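Long-range contacts in Mll8374 protein (Mesorhizobium loti, PDB 3B5E), which probably hydrolyses carboxylic esters as a serine carboxylesterase of the alpha/beta-hydrolase fold: residues A[116-121]-A[199-204]; A[139-144]-A[159-164]; A[144-149]-A[177-182]; A[165-170]-A[192-197]. All blocks are in the same frame, centred on the assembly; numbering follows the deposited sequence.

Contact 1. Residues A[116-121]-A[199-204]; sequences LGYSNG and HDIGDP. With EDO (1,2-ethanediol), chain F; EDO (1,2-ethanediol), chain I.
The ring of Tyr-118 lies between two neighbours. Ile-201 CD1 sits over one face, 3.9 Å from the centroid of the Tyr-118 ring, in a CH-pi contact. Ser-119 CB lies against the opposite face, toward the rim. The carbonyl oxygen of His-199 comes in at the ring edge. There Tyr-118 OH donates to His-199 O at 2.7 Å, from well above the carbonyl plane. Ile-201 CG2 also touches Tyr-118 CE1, at 3.5 Å. The Tyr-118 and His-199 rings meet obliquely. Ser-119 OG reaches the edge of the imidazole, in its plane, and hydrogen-bonds His-199 NE2 at 2.9 Å. The first torsion of Ser-119, -159°, sets OG opposite its backbone N and thereby brings it to this edge. The other ring nitrogen, His-199 ND1, is hydrogen-bonded to Asp-169. A water bridges Tyr-118 OH and Asp-200 OD1. A leucine in place of Tyr-118 would probably leave His-199 O without its hydroxyl partner and the loop after His-199 less firmly held. An ethanediol molecule lies beside Ser-119, with its O1 2.8 Å from Ser-119 OG. Ser-119 has phi 59° and psi -118°, the strained backbone of a turn between strand and helix. With Gly-117 and Gly-121 it fits the GxSxG nucleophile elbow, and with His-199 and Asp-169 the likely catalytic triad of an alpha/beta-hydrolase.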
# COMPACT_ATOMS: atom_id res chain seq x y z
N LEU A 116 1.22 1.91 2.97
CA LEU A 116 0.16 1.08 3.56
C LEU A 116 -0.97 0.86 2.54
O LEU A 116 -1.71 1.80 2.22
CB LEU A 116 -0.38 1.73 4.85
CG LEU A 116 -1.62 1.13 5.55
CD1 LEU A 116 -1.30 -0.26 6.18
CD2 LEU A 116 -2.25 2.09 6.58
N GLY A 117 -1.10 -0.38 2.05
CA GLY A 117 -2.12 -0.75 1.08
C GLY A 117 -3.04 -1.82 1.62
O GLY A 117 -2.65 -2.68 2.43
N TYR A 118 -4.28 -1.75 1.17
CA TYR A 118 -5.28 -2.78 1.42
C TYR A 118 -5.71 -3.44 0.13
O TYR A 118 -6.20 -2.77 -0.80
CB TYR A 118 -6.48 -2.16 2.11
CG TYR A 118 -7.67 -3.10 2.28
CD1 TYR A 118 -7.51 -4.40 2.74
CD2 TYR A 118 -8.97 -2.65 2.00
CE1 TYR A 118 -8.60 -5.23 2.91
CE2 TYR A 118 -10.06 -3.46 2.15
CZ TYR A 118 -9.87 -4.78 2.58
OH TYR A 118 -10.96 -5.59 2.77
N SER A 119 -5.49 -4.76 0.09
CA SER A 119 -5.97 -5.63 -0.98
C SER A 119 -5.40 -5.15 -2.34
O SER A 119 -4.18 -5.18 -2.51
CB SER A 119 -7.49 -5.73 -0.89
OG SER A 119 -7.96 -6.88 -1.55
N ASN A 120 -6.24 -4.76 -3.29
CA ASN A 120 -5.76 -4.19 -4.56
C ASN A 120 -4.69 -3.11 -4.32
O ASN A 120 -3.67 -3.09 -4.99
CB ASN A 120 -6.95 -3.64 -5.34
CG ASN A 120 -6.59 -3.12 -6.73
OD1 ASN A 120 -7.04 -2.06 -7.10
ND2 ASN A 120 -5.79 -3.88 -7.49
N GLY A 121 -4.89 -2.24 -3.32
CA GLY A 121 -3.88 -1.23 -2.99
C GLY A 121 -2.56 -1.80 -2.49
O GLY A 121 -1.50 -1.25 -2.79
N HIS A 199 -11.41 -11.08 5.14
CA HIS A 199 -10.85 -10.10 4.20
C HIS A 199 -11.01 -8.64 4.66
O HIS A 199 -10.28 -7.78 4.20
CB HIS A 199 -11.44 -10.29 2.81
CG HIS A 199 -10.67 -9.59 1.75
ND1 HIS A 199 -9.42 -10.00 1.36
CD2 HIS A 199 -10.97 -8.50 1.01
CE1 HIS A 199 -8.97 -9.20 0.41
NE2 HIS A 199 -9.88 -8.26 0.20
N ASP A 200 -11.93 -8.37 5.57
CA ASP A 200 -12.11 -7.03 6.09
C ASP A 200 -10.96 -6.68 7.02
O ASP A 200 -10.37 -7.55 7.66
CB ASP A 200 -13.41 -6.89 6.90
CG ASP A 200 -14.67 -6.79 6.02
OD1 ASP A 200 -14.59 -6.76 4.76
OD2 ASP A 200 -15.79 -6.72 6.62
N ILE A 201 -10.69 -5.38 7.13
CA ILE A 201 -9.63 -4.90 7.97
C ILE A 201 -10.19 -4.02 9.06
O ILE A 201 -11.32 -3.53 8.97
CB ILE A 201 -8.53 -4.15 7.17
CG1 ILE A 201 -9.14 -3.01 6.33
CG2 ILE A 201 -7.72 -5.16 6.29
CD1 ILE A 201 -8.09 -2.03 5.79
N GLY A 202 -9.41 -3.82 10.10
CA GLY A 202 -9.94 -3.14 11.29
C GLY A 202 -8.92 -2.92 12.38
O GLY A 202 -7.73 -2.89 12.13
N ASP A 203 -9.39 -2.80 13.60
CA ASP A 203 -8.50 -2.55 14.73
C ASP A 203 -7.37 -3.54 14.97
O ASP A 203 -6.26 -3.12 15.32
CB ASP A 203 -9.30 -2.40 16.03
CG ASP A 203 -10.26 -1.18 16.00
OD1 ASP A 203 -9.89 -0.11 15.43
OD2 ASP A 203 -11.40 -1.34 16.57
N PRO A 204 -7.62 -4.86 14.79
CA PRO A 204 -6.50 -5.79 14.89
C PRO A 204 -5.35 -5.49 13.92
O PRO A 204 -4.19 -5.69 14.27
CB PRO A 204 -7.13 -7.16 14.55
CG PRO A 204 -8.58 -6.98 14.83
CD PRO A 204 -8.89 -5.55 14.48
C1 EDO F . -14.69 -10.27 5.66
O1 EDO F . -14.01 -10.21 6.96
C2 EDO F . -14.98 -11.68 5.13
O2 EDO F . -13.87 -12.26 4.44
C1 EDO I . -6.86 -9.02 -4.24
O1 EDO I . -7.23 -7.66 -4.14
C2 EDO I . -6.49 -9.56 -2.86
O2 EDO I . -5.15 -9.24 -2.43
O HOH W 1 -13.50 -4.54 3.02

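Contact 2. Residues A[139-144]-A[159-164]. With EDO (1,2-ethanediol), chain I.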
# COMPACT_ATOMS: atom_id res chain seq x y z
N ALA A 139 6.80 -1.16 3.92
CA ALA A 139 5.50 -1.46 3.32
C ALA A 139 4.67 -2.29 4.29
O ALA A 139 5.18 -3.22 4.90
CB ALA A 139 5.66 -2.22 2.03
N ALA A 140 3.40 -1.94 4.41
CA ALA A 140 2.42 -2.69 5.21
C ALA A 140 1.32 -3.12 4.24
O ALA A 140 0.61 -2.27 3.67
CB ALA A 140 1.85 -1.86 6.33
N LEU A 141 1.22 -4.44 4.04
CA LEU A 141 0.40 -5.02 3.01
C LEU A 141 -0.74 -5.80 3.69
O LEU A 141 -0.51 -6.87 4.26
CB LEU A 141 1.21 -5.98 2.12
CG LEU A 141 2.50 -5.43 1.47
CD1 LEU A 141 3.17 -6.50 0.63
CD2 LEU A 141 2.28 -4.18 0.63
N LEU A 142 -1.95 -5.27 3.60
CA LEU A 142 -3.10 -5.87 4.28
C LEU A 142 -3.89 -6.68 3.26
O LEU A 142 -4.35 -6.14 2.25
CB LEU A 142 -3.97 -4.80 4.91
CG LEU A 142 -3.27 -3.85 5.89
CD1 LEU A 142 -4.30 -2.90 6.52
CD2 LEU A 142 -2.47 -4.62 6.94
N ARG A 143 -4.02 -7.99 3.52
CA ARG A 143 -4.70 -8.94 2.63
C ARG A 143 -4.19 -8.93 1.17
O ARG A 143 -4.99 -8.82 0.24
CB ARG A 143 -6.21 -8.78 2.67
CG ARG A 143 -6.80 -8.52 4.04
CD ARG A 143 -6.66 -9.71 4.99
NE ARG A 143 -7.38 -9.37 6.20
CZ ARG A 143 -6.89 -8.61 7.18
NH1 ARG A 143 -5.62 -8.20 7.18
NH2 ARG A 143 -7.66 -8.29 8.19
N PRO A 144 -2.86 -9.05 0.95
CA PRO A 144 -2.28 -9.02 -0.37
C PRO A 144 -2.22 -10.40 -1.04
O PRO A 144 -2.49 -11.40 -0.42
CB PRO A 144 -0.85 -8.55 -0.09
CG PRO A 144 -0.56 -9.27 1.24
CD PRO A 144 -1.82 -9.22 1.99
N ILE A 159 14.55 -3.61 2.63
CA ILE A 159 13.14 -3.24 2.77
C ILE A 159 12.46 -4.13 3.84
O ILE A 159 12.59 -5.34 3.83
CB ILE A 159 12.40 -3.29 1.40
CG1 ILE A 159 13.06 -2.33 0.43
CG2 ILE A 159 10.92 -2.95 1.53
CD1 ILE A 159 12.57 -2.47 -1.00
N ARG A 160 11.77 -3.49 4.78
CA ARG A 160 10.93 -4.21 5.70
C ARG A 160 9.49 -4.18 5.19
O ARG A 160 8.92 -3.09 4.94
CB ARG A 160 11.00 -3.59 7.08
CG ARG A 160 12.36 -3.71 7.75
CD ARG A 160 12.39 -2.78 9.00
NE ARG A 160 11.54 -3.28 10.10
CZ ARG A 160 10.50 -2.67 10.70
NH1 ARG A 160 10.06 -1.45 10.38
NH2 ARG A 160 9.90 -3.32 11.67
N THR A 161 8.91 -5.37 5.09
CA THR A 161 7.55 -5.55 4.65
C THR A 161 6.77 -6.29 5.73
O THR A 161 7.23 -7.33 6.24
CB THR A 161 7.50 -6.36 3.35
OG1 THR A 161 8.51 -5.87 2.45
CG2 THR A 161 6.12 -6.24 2.71
N LEU A 162 5.62 -5.73 6.11
CA LEU A 162 4.67 -6.39 6.96
C LEU A 162 3.52 -6.89 6.05
O LEU A 162 3.07 -6.15 5.18
CB LEU A 162 4.13 -5.41 8.02
CG LEU A 162 2.95 -5.86 8.84
CD1 LEU A 162 3.29 -6.97 9.88
CD2 LEU A 162 2.35 -4.63 9.52
N ILE A 163 3.08 -8.14 6.27
CA ILE A 163 1.91 -8.73 5.61
C ILE A 163 0.94 -9.17 6.68
O ILE A 163 1.36 -9.81 7.69
CB ILE A 163 2.33 -9.95 4.71
CG1 ILE A 163 3.18 -9.47 3.53
CG2 ILE A 163 1.08 -10.75 4.28
CD1 ILE A 163 3.89 -10.62 2.80
N ILE A 164 -0.34 -8.79 6.55
CA ILE A 164 -1.36 -9.31 7.44
C ILE A 164 -2.44 -10.02 6.64
O ILE A 164 -3.15 -9.40 5.85
CB ILE A 164 -2.01 -8.24 8.28
CG1 ILE A 164 -0.95 -7.36 8.94
CG2 ILE A 164 -2.96 -8.91 9.34
CD1 ILE A 164 -1.54 -6.36 9.94
C1 EDO I . -6.86 -9.02 -4.24
O1 EDO I . -7.23 -7.66 -4.14
C2 EDO I . -6.49 -9.56 -2.86
O2 EDO I . -5.15 -9.24 -2.43
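Ile-164 O is gripped by two donors of one residue. Arg-143 N reaches it at 2.9 Å, nearly in line with the C=O bond. Arg-143 NH1 reaches the same Ile-164 O at 3.1 Å, from above the carbonyl plane. The arginine chain is bent at its second torsion (-67°), which folds the guanidinium back to this oxygen. Arg-143 NH1 also lies 3.5 Å from Ile-164 CG2. The same guanidinium forms a salt bridge with Asp-205 and a hydrogen bond to Gly-198 O. An alanine in place of Arg-143 would probably leave Asp-205 without its charged mate, Gly-198 O without this donor, and Ile-164 O with just the backbone N-H across the contact. Upstream, strands 139-142 and 160-164 pair in parallel, with Ala-140 opposite Leu-162 and Leu-141 opposite Ile-163. Leu-141 N donates to Leu-162 O at 2.8 Å, and its carbonyl accepts from Ile-164 N. Leu-142 CD2 lies 3.6 Å from Ile-164 CD1, the two side chains side by side. Helix 203-214 packs over their face of the sheet, against Leu-162 and Ile-164. On the other face Leu-141 CD1 meets Thr-161 CG2 at 3.6 Å, and Pro-144 CG touches Ile-163 CG2. Helices 120-131 and 176-185 lie there. Each buried strand thus pairs part of its backbone polar groups with the other, others going to the strands beyond, while the arginine's positive charge is probably balanced by Asp-205.

Contact 3. Residues A[144-149]-A[177-182]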
# COMPACT_ATOMS: atom_id res chain seq x y z
N PRO A 144 -2.86 -9.05 0.95
CA PRO A 144 -2.28 -9.02 -0.37
C PRO A 144 -2.22 -10.40 -1.04
O PRO A 144 -2.49 -11.40 -0.42
CB PRO A 144 -0.85 -8.55 -0.09
CG PRO A 144 -0.56 -9.27 1.24
CD PRO A 144 -1.82 -9.22 1.99
N MSE A 145 -1.86 -10.41 -2.32
CA MSE A 145 -1.59 -11.62 -3.08
C MSE A 145 -0.59 -11.27 -4.17
O MSE A 145 -0.43 -10.11 -4.49
CB MSE A 145 -2.88 -12.20 -3.68
CG MSE A 145 -3.51 -11.38 -4.80
SE MSE A 145 -5.00 -12.31 -5.59
CE MSE A 145 -4.07 -13.79 -6.45
N PRO A 146 0.12 -12.28 -4.73
CA PRO A 146 0.92 -12.03 -5.93
C PRO A 146 0.02 -11.70 -7.12
O PRO A 146 -1.04 -12.31 -7.28
CB PRO A 146 1.67 -13.37 -6.16
CG PRO A 146 1.54 -14.13 -4.85
CD PRO A 146 0.21 -13.69 -4.30
N VAL A 147 0.44 -10.72 -7.90
CA VAL A 147 -0.32 -10.22 -9.06
C VAL A 147 0.49 -10.12 -10.36
O VAL A 147 -0.09 -10.01 -11.43
CB VAL A 147 -0.98 -8.83 -8.78
CG1 VAL A 147 -1.94 -8.93 -7.59
CG2 VAL A 147 0.06 -7.70 -8.52
N LEU A 148 1.82 -10.15 -10.26
CA LEU A 148 2.70 -9.99 -11.39
C LEU A 148 3.03 -11.35 -11.94
O LEU A 148 3.43 -12.22 -11.20
CB LEU A 148 4.02 -9.31 -11.02
CG LEU A 148 4.11 -7.80 -11.04
CD1 LEU A 148 5.57 -7.41 -10.69
CD2 LEU A 148 3.67 -7.28 -12.42
N ASP A 149 2.88 -11.54 -13.23
CA ASP A 149 3.23 -12.81 -13.84
C ASP A 149 4.74 -12.98 -14.01
O ASP A 149 5.25 -14.08 -13.85
CB ASP A 149 2.59 -12.96 -15.22
CG ASP A 149 1.07 -13.13 -15.16
OD1 ASP A 149 0.51 -13.37 -14.05
OD2 ASP A 149 0.45 -12.98 -16.26
N PRO A 177 1.31 -17.47 1.46
CA PRO A 177 2.63 -18.10 1.47
C PRO A 177 3.48 -17.79 0.23
O PRO A 177 4.67 -17.48 0.39
CB PRO A 177 2.29 -19.59 1.63
CG PRO A 177 1.05 -19.56 2.46
CD PRO A 177 0.26 -18.42 1.89
N ALA A 178 2.87 -17.81 -0.96
CA ALA A 178 3.62 -17.53 -2.20
C ALA A 178 4.23 -16.12 -2.18
O ALA A 178 5.37 -15.92 -2.60
CB ALA A 178 2.72 -17.75 -3.43
N LEU A 179 3.48 -15.14 -1.65
CA LEU A 179 3.97 -13.77 -1.57
C LEU A 179 5.12 -13.66 -0.59
O LEU A 179 6.09 -12.95 -0.85
CB LEU A 179 2.85 -12.81 -1.15
CG LEU A 179 3.16 -11.33 -1.32
CD1 LEU A 179 3.57 -10.93 -2.78
CD2 LEU A 179 1.98 -10.53 -0.75
N VAL A 180 5.00 -14.33 0.56
CA VAL A 180 6.09 -14.37 1.56
C VAL A 180 7.39 -14.93 0.97
O VAL A 180 8.46 -14.37 1.17
CB VAL A 180 5.71 -15.18 2.84
CG1 VAL A 180 6.95 -15.39 3.74
CG2 VAL A 180 4.56 -14.45 3.57
N THR A 181 7.25 -16.04 0.26
CA THR A 181 8.37 -16.68 -0.41
C THR A 181 8.99 -15.72 -1.44
O THR A 181 10.23 -15.52 -1.47
CB THR A 181 7.90 -18.02 -1.07
OG1 THR A 181 7.61 -18.95 -0.03
CG2 THR A 181 9.01 -18.61 -2.00
N LEU A 182 8.15 -15.12 -2.25
CA LEU A 182 8.62 -14.22 -3.31
C LEU A 182 9.41 -13.04 -2.74
O LEU A 182 10.51 -12.75 -3.19
CB LEU A 182 7.41 -13.70 -4.10
CG LEU A 182 7.69 -12.75 -5.26
CD1 LEU A 182 8.37 -13.48 -6.37
CD2 LEU A 182 6.37 -12.09 -5.71
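Ala-178 and Leu-179 of helix 177-182 meet the prolines of the loop 144-149. Ala-178 comes first. Its CB points toward the loop, and Ala-178 CB lies 4.1 Å from Pro-146 CG, at the outer margin of the contact. Leu-179 follows and does most of the touching. Leu-179 N, in the backbone, is 3.9 Å from Pro-146 CG, and Leu-179 CB lies 4.1 Å from the same Pro-146 CG. This ring corner therefore rests on the helix backbone and on the base of the leucine. The leucine side chain extends from there, with CG opposite the backbone N (chi1 -168°). That torsion carries its two methyls to the loop. Leu-179 CD2 presses on the proline ring before it, only 3.5 Å from both Pro-144 CB and Pro-144 CG, and the second of these is tighter than usual for carbons. The two side chains cross at about a right angle. Leu-179 CD1 turns to the start of the next proline and comes 4.2 Å from Pro-146 N. Within the helix, Thr-181 N and Leu-182 N bond back to Pro-177 O and Ala-178 O.

Other elements hold the loop as well. Met-145 N donates to Asn-123 of helix 120-131, and Phe-175 touches Pro-146. No hydrogen bond joins the two segments, so the loop and helix meet here through apolar carbon contacts.

Contact 4. Residues A[165-170]-A[192-197]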
# COMPACT_ATOMS: atom_id res chain seq x y z
N ALA A 165 -2.48 -11.34 6.83
CA ALA A 165 -3.43 -12.25 6.21
C ALA A 165 -4.57 -12.49 7.15
O ALA A 165 -4.43 -12.53 8.37
CB ALA A 165 -2.77 -13.59 5.87
N GLY A 166 -5.73 -12.76 6.56
CA GLY A 166 -6.87 -13.12 7.38
C GLY A 166 -7.12 -14.62 7.37
O GLY A 166 -7.28 -15.21 6.33
N ALA A 167 -7.21 -15.24 8.55
CA ALA A 167 -7.47 -16.72 8.65
C ALA A 167 -8.79 -17.09 8.02
O ALA A 167 -8.95 -18.18 7.47
CB ALA A 167 -7.50 -17.18 10.17
N ALA A 168 -9.75 -16.17 8.11
CA ALA A 168 -11.12 -16.36 7.63
C ALA A 168 -11.29 -15.83 6.20
O ALA A 168 -12.39 -15.80 5.67
CB ALA A 168 -12.11 -15.68 8.58
N ASP A 169 -10.18 -15.38 5.59
CA ASP A 169 -10.17 -14.86 4.22
C ASP A 169 -10.10 -16.06 3.30
O ASP A 169 -9.04 -16.51 2.88
CB ASP A 169 -9.01 -13.88 4.03
CG ASP A 169 -9.08 -13.12 2.68
OD1 ASP A 169 -9.90 -13.51 1.79
OD2 ASP A 169 -8.32 -12.14 2.55
N GLU A 170 -11.26 -16.63 3.03
CA GLU A 170 -11.38 -17.90 2.32
C GLU A 170 -10.84 -17.83 0.88
O GLU A 170 -10.14 -18.73 0.41
CB GLU A 170 -12.85 -18.29 2.33
CG GLU A 170 -13.19 -19.65 1.81
CD GLU A 170 -14.71 -19.93 1.88
OE1 GLU A 170 -15.52 -18.97 1.66
OE2 GLU A 170 -15.09 -21.09 2.12
N ALA A 192 5.24 -11.56 8.46
CA ALA A 192 3.90 -11.97 8.01
C ALA A 192 3.09 -12.59 9.16
O ALA A 192 3.61 -13.44 9.93
CB ALA A 192 3.99 -12.93 6.83
N ARG A 193 1.86 -12.07 9.31
CA ARG A 193 0.92 -12.46 10.37
C ARG A 193 -0.33 -13.05 9.76
O ARG A 193 -0.74 -12.68 8.64
CB ARG A 193 0.48 -11.25 11.23
CG ARG A 193 1.58 -10.37 11.70
CD ARG A 193 2.54 -11.08 12.61
NE ARG A 193 3.62 -10.19 13.00
CZ ARG A 193 3.56 -9.37 14.05
NH1 ARG A 193 2.54 -9.37 14.88
NH2 ARG A 193 4.57 -8.56 14.29
N ILE A 194 -0.95 -13.96 10.49
CA ILE A 194 -2.31 -14.43 10.21
C ILE A 194 -3.13 -14.08 11.44
O ILE A 194 -2.74 -14.47 12.55
CB ILE A 194 -2.41 -15.96 9.99
CG1 ILE A 194 -1.56 -16.44 8.80
CG2 ILE A 194 -3.89 -16.37 9.79
CD1 ILE A 194 -1.27 -17.98 8.78
N ILE A 195 -4.25 -13.37 11.25
CA ILE A 195 -5.13 -12.96 12.35
C ILE A 195 -6.47 -13.64 12.12
O ILE A 195 -6.69 -14.17 11.03
CB ILE A 195 -5.22 -11.40 12.51
CG1 ILE A 195 -5.76 -10.68 11.26
CG2 ILE A 195 -3.85 -10.80 12.92
CD1 ILE A 195 -6.20 -9.16 11.51
N PRO A 196 -7.32 -13.73 13.14
CA PRO A 196 -8.61 -14.44 12.95
C PRO A 196 -9.60 -13.81 11.97
O PRO A 196 -10.56 -14.47 11.55
CB PRO A 196 -9.20 -14.50 14.38
CG PRO A 196 -7.98 -14.31 15.29
CD PRO A 196 -7.09 -13.37 14.55
N SER A 197 -9.36 -12.56 11.61
CA SER A 197 -10.20 -11.81 10.67
C SER A 197 -10.33 -12.44 9.29
O SER A 197 -9.52 -13.30 8.88
CB SER A 197 -9.68 -10.37 10.52
OG SER A 197 -9.76 -9.76 11.77
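Ala-165 bonds to strand 192-195 through both its backbone polar groups. Ala-165 N donates to Arg-193 O at 2.8 Å, and Ala-165 O accepts from Ile-195 N at 3.0 Å. The next carbonyl, Ile-195 O, takes the N-H of Ala-167 at 2.8 Å, nearly head-on. The turn from Gly-166 to Asp-169 brings in a further carbonyl. Ser-197 O accepts from Ala-168 N at 3.0 Å, with the donor above the carbonyl plane. Ala-167 N lies equally near Ser-197 O, but its angle is poor and it does not bond there. Gly-166 O is taken by Asp-169 N, closing a type I beta turn. Gly-166 CA is only 3.1 Å from Ser-197 O, where a side chain on the glycine would clash. The Asp-169 carboxylate is satisfied beyond the two segments: OD2 by His-199 ND1 and OD1 by Tyr-172 N. Ile-194 CG2 packs 3.7 Å from Ala-167 CB. The two strands belong to a beta-alpha-beta unit, connected by helix 176-185, with 189-195 at the sheet edge. Ala-165 faces that helix at Val-176, while Ile-195 packs on the other face, against helix 203-214.

Contacts 1, 2 and 4 share the seven-stranded sheet. Strands 113-118, 138-142, 160-166 and 189-195 follow one another across it. Contacts 1 and 4 have centres about 11 Å apart and meet at the likely triad, where His-199 ND1 bonds Asp-169 OD2 at 2.7 Å. Contact 2 lies about 10 Å from contact 1, centre to centre. Its Leu-142 O takes the N-H of Ser-119, with Ser-119 N at 2.8 Å, and both contacts touch the same ethanediol. Arg-143 of contact 2 also packs on Gly-166, Ile-195 and Ser-197 of contact 4. Contact 3 shares Pro-144 with contact 2; its centre is about 16 Å from that of contact 1, though their nearest atoms are about 5 Å apart.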